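Local coordinates for thymidylate synthase thyX (Helicobacter pylori, PDB 3N3Y), which probably catalyses the FAD-dependent reductive methylation of dUMP to dTMP, taking its methyl group from methylenetetrahydrofolate and its electrons from NADPH, at residues Y64-E68 with A201-H206; K44-H48 with Y208-D212. All coordinates share one frame; numbering follows the deposited sequence.

Contact 1 (Y64-E68 with A201-H206); sequences YYNFE and ALPGEH
Apolar packing of Y65 and F67 against L202 makes up the middle of this contact. L202 sends its CD2 methyl over one face of the Y65 ring in a CH-pi contact, 4.0 Å from the ring centroid and 20° off the normal, displaced toward the CD1–CE1 side. The same methyl also meets F67, whose CZ lies 3.8 Å from L202 CD2; here it arrives at the ring edge, near the ring plane. One branch of a leucine thus serves two rings that the strand carries two residues apart. A201 extends the apolar strip with its CB, 4.1 Å from F67 CE1 and again at the edge, while P203 brings CD only loosely to Y65 CE1.

The aromatic part joins Y65 to H206. Their planes are turned 77° apart and the centroids lie 5.7 Å apart, in an oblique pairing. Y65 OH sits in the plane of the imidazole, at its carbon edge, 3.0 Å from H206 CD2. With CG anti to the carbonyl carbon (chi1 -56°), the phenol of Y65 reaches out to the loop. No hydrogen bond crosses between the segments, and the buried Y65 OH has no hydrogen-bonding partner in the model. The polar end of H206 is engaged instead by T17, whose backbone O accepts a bond from H206 NE2, and within the loop H206 N bonds to P203 O at 3.0 Å.

The contact lays the loop after helix 189-201 against strand 64-73, which runs between strands 10-16 and 163-171 in the antiparallel sheet. The H206 side chain comes within about 6 Å of a bound dUMP, so the loop stands close to that nucleotide's pocket. L175 of helix 172-182 touches both Y65 and L202, and Y16, a dUMP-binding residue on strand 10-16, packs on P203 and meets the H206 ring edge-to-face.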
loop_
_atom_site.group_PDB
_atom_site.type_symbol
_atom_site.label_atom_id
_atom_site.label_comp_id
_atom_site.label_asym_id
_atom_site.label_seq_id
_atom_site.Cartn_x
_atom_site.Cartn_y
_atom_site.Cartn_z
ATOM N N TYR A 64 -15.983 -1.528 2.504
ATOM C CA TYR A 64 -15.200 -0.895 3.553
ATOM C C TYR A 64 -15.937 -0.917 4.894
ATOM O O TYR A 64 -17.131 -0.659 4.953
ATOM C CB TYR A 64 -14.981 0.560 3.184
ATOM C CG TYR A 64 -13.750 1.192 3.781
ATOM C CD1 TYR A 64 -12.505 0.585 3.647
ATOM C CD2 TYR A 64 -13.825 2.418 4.448
ATOM C CE1 TYR A 64 -11.369 1.167 4.174
ATOM C CE2 TYR A 64 -12.689 3.018 4.984
ATOM C CZ TYR A 64 -11.458 2.386 4.835
ATOM O OH TYR A 64 -10.313 2.966 5.341
ATOM N N TYR A 65 -15.217 -1.181 5.974
ATOM C CA TYR A 65 -15.839 -1.239 7.305
ATOM C C TYR A 65 -15.170 -0.307 8.303
ATOM O O TYR A 65 -13.957 -0.359 8.476
ATOM C CB TYR A 65 -15.768 -2.652 7.840
ATOM C CG TYR A 65 -16.398 -3.650 6.916
ATOM C CD1 TYR A 65 -17.780 -3.868 6.929
ATOM C CD2 TYR A 65 -15.626 -4.367 6.023
ATOM C CE1 TYR A 65 -18.362 -4.796 6.086
ATOM C CE2 TYR A 65 -16.198 -5.291 5.168
ATOM C CZ TYR A 65 -17.564 -5.494 5.197
ATOM O OH TYR A 65 -18.116 -6.412 4.343
ATOM N N ASN A 66 -15.966 0.543 8.940
ATOM C CA ASN A 66 -15.500 1.387 10.034
ATOM C C ASN A 66 -15.862 0.819 11.408
ATOM O O ASN A 66 -17.027 0.804 11.794
ATOM C CB ASN A 66 -16.089 2.785 9.909
ATOM C CG ASN A 66 -15.979 3.337 8.507
ATOM O OD1 ASN A 66 -16.923 3.252 7.720
ATOM N ND2 ASN A 66 -14.817 3.902 8.179
ATOM N N PHE A 67 -14.851 0.390 12.154
ATOM C CA PHE A 67 -15.050 -0.180 13.478
ATOM C C PHE A 67 -14.611 0.733 14.599
ATOM O O PHE A 67 -13.839 1.673 14.408
ATOM C CB PHE A 67 -14.254 -1.463 13.651
ATOM C CG PHE A 67 -14.640 -2.560 12.710
ATOM C CD1 PHE A 67 -15.679 -3.423 13.021
ATOM C CD2 PHE A 67 -13.930 -2.764 11.533
ATOM C CE1 PHE A 67 -16.012 -4.451 12.179
ATOM C CE2 PHE A 67 -14.263 -3.796 10.677
ATOM C CZ PHE A 67 -15.310 -4.642 11.000
ATOM N N GLU A 68 -15.103 0.417 15.790
ATOM C CA GLU A 68 -14.584 1.005 17.005
ATOM C C GLU A 68 -14.127 -0.153 17.886
ATOM O O GLU A 68 -14.845 -1.133 18.036
ATOM C CB GLU A 68 -15.661 1.839 17.687
ATOM C CG GLU A 68 -15.137 2.801 18.735
ATOM C CD GLU A 68 -16.208 3.172 19.770
ATOM O OE1 GLU A 68 -17.373 3.424 19.371
ATOM O OE2 GLU A 68 -15.885 3.202 20.984
ATOM N N ALA A 201 -19.104 -8.252 14.968
ATOM C CA ALA A 201 -19.569 -6.864 14.811
ATOM C C ALA A 201 -20.103 -6.590 13.403
ATOM O O ALA A 201 -20.800 -5.606 13.174
ATOM C CB ALA A 201 -18.472 -5.861 15.164
ATOM N N LEU A 202 -19.763 -7.455 12.457
ATOM C CA LEU A 202 -20.201 -7.255 11.080
ATOM C C LEU A 202 -21.722 -7.345 10.987
ATOM O O LEU A 202 -22.348 -8.070 11.767
ATOM C CB LEU A 202 -19.565 -8.291 10.157
ATOM C CG LEU A 202 -18.057 -8.199 9.929
ATOM C CD1 LEU A 202 -17.563 -9.433 9.184
ATOM C CD2 LEU A 202 -17.709 -6.916 9.170
ATOM N N PRO A 203 -22.319 -6.620 10.026
ATOM C CA PRO A 203 -23.751 -6.825 9.772
ATOM C C PRO A 203 -23.950 -8.280 9.366
ATOM O O PRO A 203 -23.120 -8.796 8.626
ATOM C CB PRO A 203 -24.036 -5.921 8.563
ATOM C CG PRO A 203 -22.796 -5.095 8.344
ATOM C CD PRO A 203 -21.664 -5.858 8.948
ATOM N N GLY A 204 -25.002 -8.933 9.858
ATOM C CA GLY A 204 -25.261 -10.324 9.517
ATOM C C GLY A 204 -25.304 -10.580 8.015
ATOM O O GLY A 204 -24.883 -11.636 7.540
ATOM N N GLU A 205 -25.804 -9.599 7.267
ATOM C CA GLU A 205 -25.952 -9.740 5.819
ATOM C C GLU A 205 -24.609 -9.852 5.085
ATOM O O GLU A 205 -24.548 -10.432 3.998
ATOM C CB GLU A 205 -26.818 -8.612 5.245
ATOM C CG GLU A 205 -26.210 -7.889 4.041
ATOM C CD GLU A 205 -27.143 -7.865 2.824
ATOM O OE1 GLU A 205 -27.250 -6.797 2.164
ATOM O OE2 GLU A 205 -27.767 -8.916 2.527
ATOM N N HIS A 206 -23.538 -9.318 5.688
ATOM C CA HIS A 206 -22.190 -9.434 5.113
ATOM C C HIS A 206 -21.402 -10.636 5.657
ATOM O O HIS A 206 -20.371 -11.018 5.101
ATOM C CB HIS A 206 -21.358 -8.179 5.389
ATOM C CG HIS A 206 -21.781 -6.960 4.629
ATOM N ND1 HIS A 206 -23.085 -6.512 4.589
ATOM C CD2 HIS A 206 -21.051 -6.049 3.939
ATOM C CE1 HIS A 206 -23.144 -5.392 3.889
ATOM N NE2 HIS A 206 -21.923 -5.090 3.484
#

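Contact 2 (K44-H48 with Y208-D212); sequences KELIH and YLFED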
loop_
_atom_site.group_PDB
_atom_site.type_symbol
_atom_site.label_atom_id
_atom_site.label_comp_id
_atom_site.label_asym_id
_atom_site.label_seq_id
_atom_site.Cartn_x
_atom_site.Cartn_y
_atom_site.Cartn_z
ATOM N N LYS A 44 -25.934 -11.530 -4.349
ATOM C CA LYS A 44 -25.160 -11.886 -3.154
ATOM C C LYS A 44 -24.268 -13.076 -3.450
ATOM O O LYS A 44 -23.116 -13.126 -3.031
ATOM C CB LYS A 44 -26.063 -12.246 -1.966
ATOM C CG LYS A 44 -26.717 -11.076 -1.247
ATOM C CD LYS A 44 -27.550 -11.592 -0.071
ATOM C CE LYS A 44 -28.415 -12.782 -0.505
ATOM N NZ LYS A 44 -29.261 -13.352 0.585
ATOM N N GLU A 45 -24.818 -14.045 -4.170
ATOM C CA GLU A 45 -24.079 -15.247 -4.498
ATOM C C GLU A 45 -22.845 -14.899 -5.307
ATOM O O GLU A 45 -21.782 -15.493 -5.120
ATOM C CB GLU A 45 -24.962 -16.211 -5.281
ATOM C CG GLU A 45 -24.191 -17.195 -6.128
ATOM C CD GLU A 45 -23.342 -18.152 -5.302
ATOM O OE1 GLU A 45 -23.269 -17.978 -4.061
ATOM O OE2 GLU A 45 -22.750 -19.085 -5.899
ATOM N N LEU A 46 -22.991 -13.926 -6.202
ATOM C CA LEU A 46 -21.909 -13.520 -7.098
ATOM C C LEU A 46 -20.695 -12.938 -6.355
ATOM O O LEU A 46 -19.546 -13.236 -6.692
ATOM C CB LEU A 46 -22.425 -12.515 -8.138
ATOM C CG LEU A 46 -21.376 -11.854 -9.044
ATOM C CD1 LEU A 46 -20.863 -12.822 -10.105
ATOM C CD2 LEU A 46 -21.955 -10.613 -9.686
ATOM N N ILE A 47 -20.959 -12.116 -5.342
ATOM C CA ILE A 47 -19.894 -11.501 -4.570
ATOM C C ILE A 47 -19.033 -12.583 -3.936
ATOM O O ILE A 47 -17.804 -12.517 -3.946
ATOM C CB ILE A 47 -20.459 -10.578 -3.480
ATOM C CG1 ILE A 47 -21.288 -9.462 -4.117
ATOM C CG2 ILE A 47 -19.326 -10.001 -2.641
ATOM C CD1 ILE A 47 -21.997 -8.567 -3.126
ATOM N N HIS A 48 -19.696 -13.604 -3.415
ATOM C CA HIS A 48 -19.017 -14.678 -2.721
ATOM C C HIS A 48 -18.179 -15.538 -3.659
ATOM O O HIS A 48 -17.033 -15.856 -3.356
ATOM C CB HIS A 48 -20.038 -15.543 -1.980
ATOM C CG HIS A 48 -19.421 -16.630 -1.162
ATOM N ND1 HIS A 48 -19.012 -16.438 0.141
ATOM C CD2 HIS A 48 -19.129 -17.918 -1.463
ATOM C CE1 HIS A 48 -18.501 -17.564 0.610
ATOM N NE2 HIS A 48 -18.560 -18.477 -0.343
ATOM N N TYR A 208 -21.474 -13.749 5.585
ATOM C CA TYR A 208 -21.203 -14.941 4.775
ATOM C C TYR A 208 -19.918 -14.849 3.957
ATOM O O TYR A 208 -19.360 -15.868 3.551
ATOM C CB TYR A 208 -22.373 -15.248 3.849
ATOM C CG TYR A 208 -22.520 -14.267 2.719
ATOM C CD1 TYR A 208 -22.951 -12.967 2.962
ATOM C CD2 TYR A 208 -22.242 -14.639 1.405
ATOM C CE1 TYR A 208 -23.095 -12.065 1.938
ATOM C CE2 TYR A 208 -22.386 -13.742 0.368
ATOM C CZ TYR A 208 -22.812 -12.454 0.643
ATOM O OH TYR A 208 -22.963 -11.538 -0.366
ATOM N N LEU A 209 -19.447 -13.629 3.715
ATOM C CA LEU A 209 -18.233 -13.436 2.924
ATOM C C LEU A 209 -17.009 -13.834 3.722
ATOM O O LEU A 209 -15.979 -14.185 3.158
ATOM C CB LEU A 209 -18.089 -11.973 2.484
ATOM C CG LEU A 209 -19.238 -11.427 1.646
ATOM C CD1 LEU A 209 -19.042 -9.944 1.423
ATOM C CD2 LEU A 209 -19.332 -12.171 0.326
ATOM N N PHE A 210 -17.140 -13.775 5.044
ATOM C CA PHE A 210 -16.008 -13.947 5.939
ATOM C C PHE A 210 -16.095 -15.228 6.738
ATOM O O PHE A 210 -15.102 -15.662 7.312
ATOM C CB PHE A 210 -15.916 -12.758 6.897
ATOM C CG PHE A 210 -15.825 -11.439 6.201
ATOM C CD1 PHE A 210 -14.608 -10.990 5.704
ATOM C CD2 PHE A 210 -16.955 -10.655 6.022
ATOM C CE1 PHE A 210 -14.513 -9.770 5.041
ATOM C CE2 PHE A 210 -16.874 -9.426 5.365
ATOM C CZ PHE A 210 -15.643 -8.986 4.869
ATOM N N GLU A 211 -17.281 -15.829 6.768
ATOM C CA GLU A 211 -17.548 -16.955 7.667
ATOM C C GLU A 211 -16.434 -18.008 7.682
ATOM O O GLU A 211 -16.099 -18.556 8.739
ATOM C CB GLU A 211 -18.899 -17.602 7.332
ATOM C CG GLU A 211 -19.028 -18.040 5.878
ATOM C CD GLU A 211 -20.458 -18.424 5.497
ATOM O OE1 GLU A 211 -20.869 -18.139 4.336
ATOM O OE2 GLU A 211 -21.169 -19.002 6.358
ATOM N N ASP A 212 -15.850 -18.268 6.515
ATOM C CA ASP A 212 -14.910 -19.376 6.347
ATOM C C ASP A 212 -13.436 -19.025 6.620
ATOM O O ASP A 212 -12.590 -19.920 6.704
ATOM C CB ASP A 212 -15.074 -19.989 4.950
ATOM C CG ASP A 212 -16.531 -20.318 4.625
ATOM O OD1 ASP A 212 -17.219 -20.922 5.482
ATOM O OD2 ASP A 212 -16.992 -19.964 3.516
#
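H48 and L209 bring the two backbones closest, with their CA atoms 5.8 Å apart where helix 41-51 passes the irregular C-terminal segment 208-212. The one hydrogen bond across runs from Y208 OH to K44 O, 3.1 Å long. It meets the carbonyl well to one side, with a C=O...donor angle of 109° and the hydroxyl tilted 28° from the carbonyl plane. Within the helix, the same K44 O also takes weak bonds from the backbone N of I47 and H48. Y208 CG lies between its backbone N and carbonyl carbon (chi1 71°), and the ring reaches alongside H48 toward K44, whose CB is 3.6 Å from Y208 OH.

The H48 and Y208 side chains run head to tail, their rings nearly parallel but offset so far that little of one lies over the other. The closer touch is H48 CB, obliquely against Y208 CE2 at 3.8 Å. The carbon-nitrogen edge of the imidazole turns toward 208-212: H48 ND1 is 3.5 Å from Y208 O, and H48 CE1 is 4.1 Å from D212 OD2. A separate apolar contact is made by the CG2 methyl of I47, 3.7 Å from L209 CD2.

D212 OD1 is salt-bridged to K215. The carboxylates of E211 and D212 lie near the imidazole without touching its nitrogens; they might slightly favour a protonated H48, though K215 would offset part of D212's charge. The junction is thus mixed and partly buried: one tyrosine-to-carbonyl bond, an imidazole beside acceptors, and one small aliphatic contact.

From the N terminus, the chain enters contact 2 first, on helix 41-51, and soon afterwards contact 1, on strand 64-73. It then runs through the rest of the sheet and the later helices to helix 189-201. The loop beyond that helix closes contact 1 at 201-206, and a few residues on, 208-212 closes contact 2, so the smaller loop lies wholly within the larger. The C-terminal tail is thereby tied first to the sheet and then to helix 41-51. The sites touch: F210 packs CE2 against Y65 OH and CD2 against L202 CD1, while E205 OE2 lies beside K44 CD.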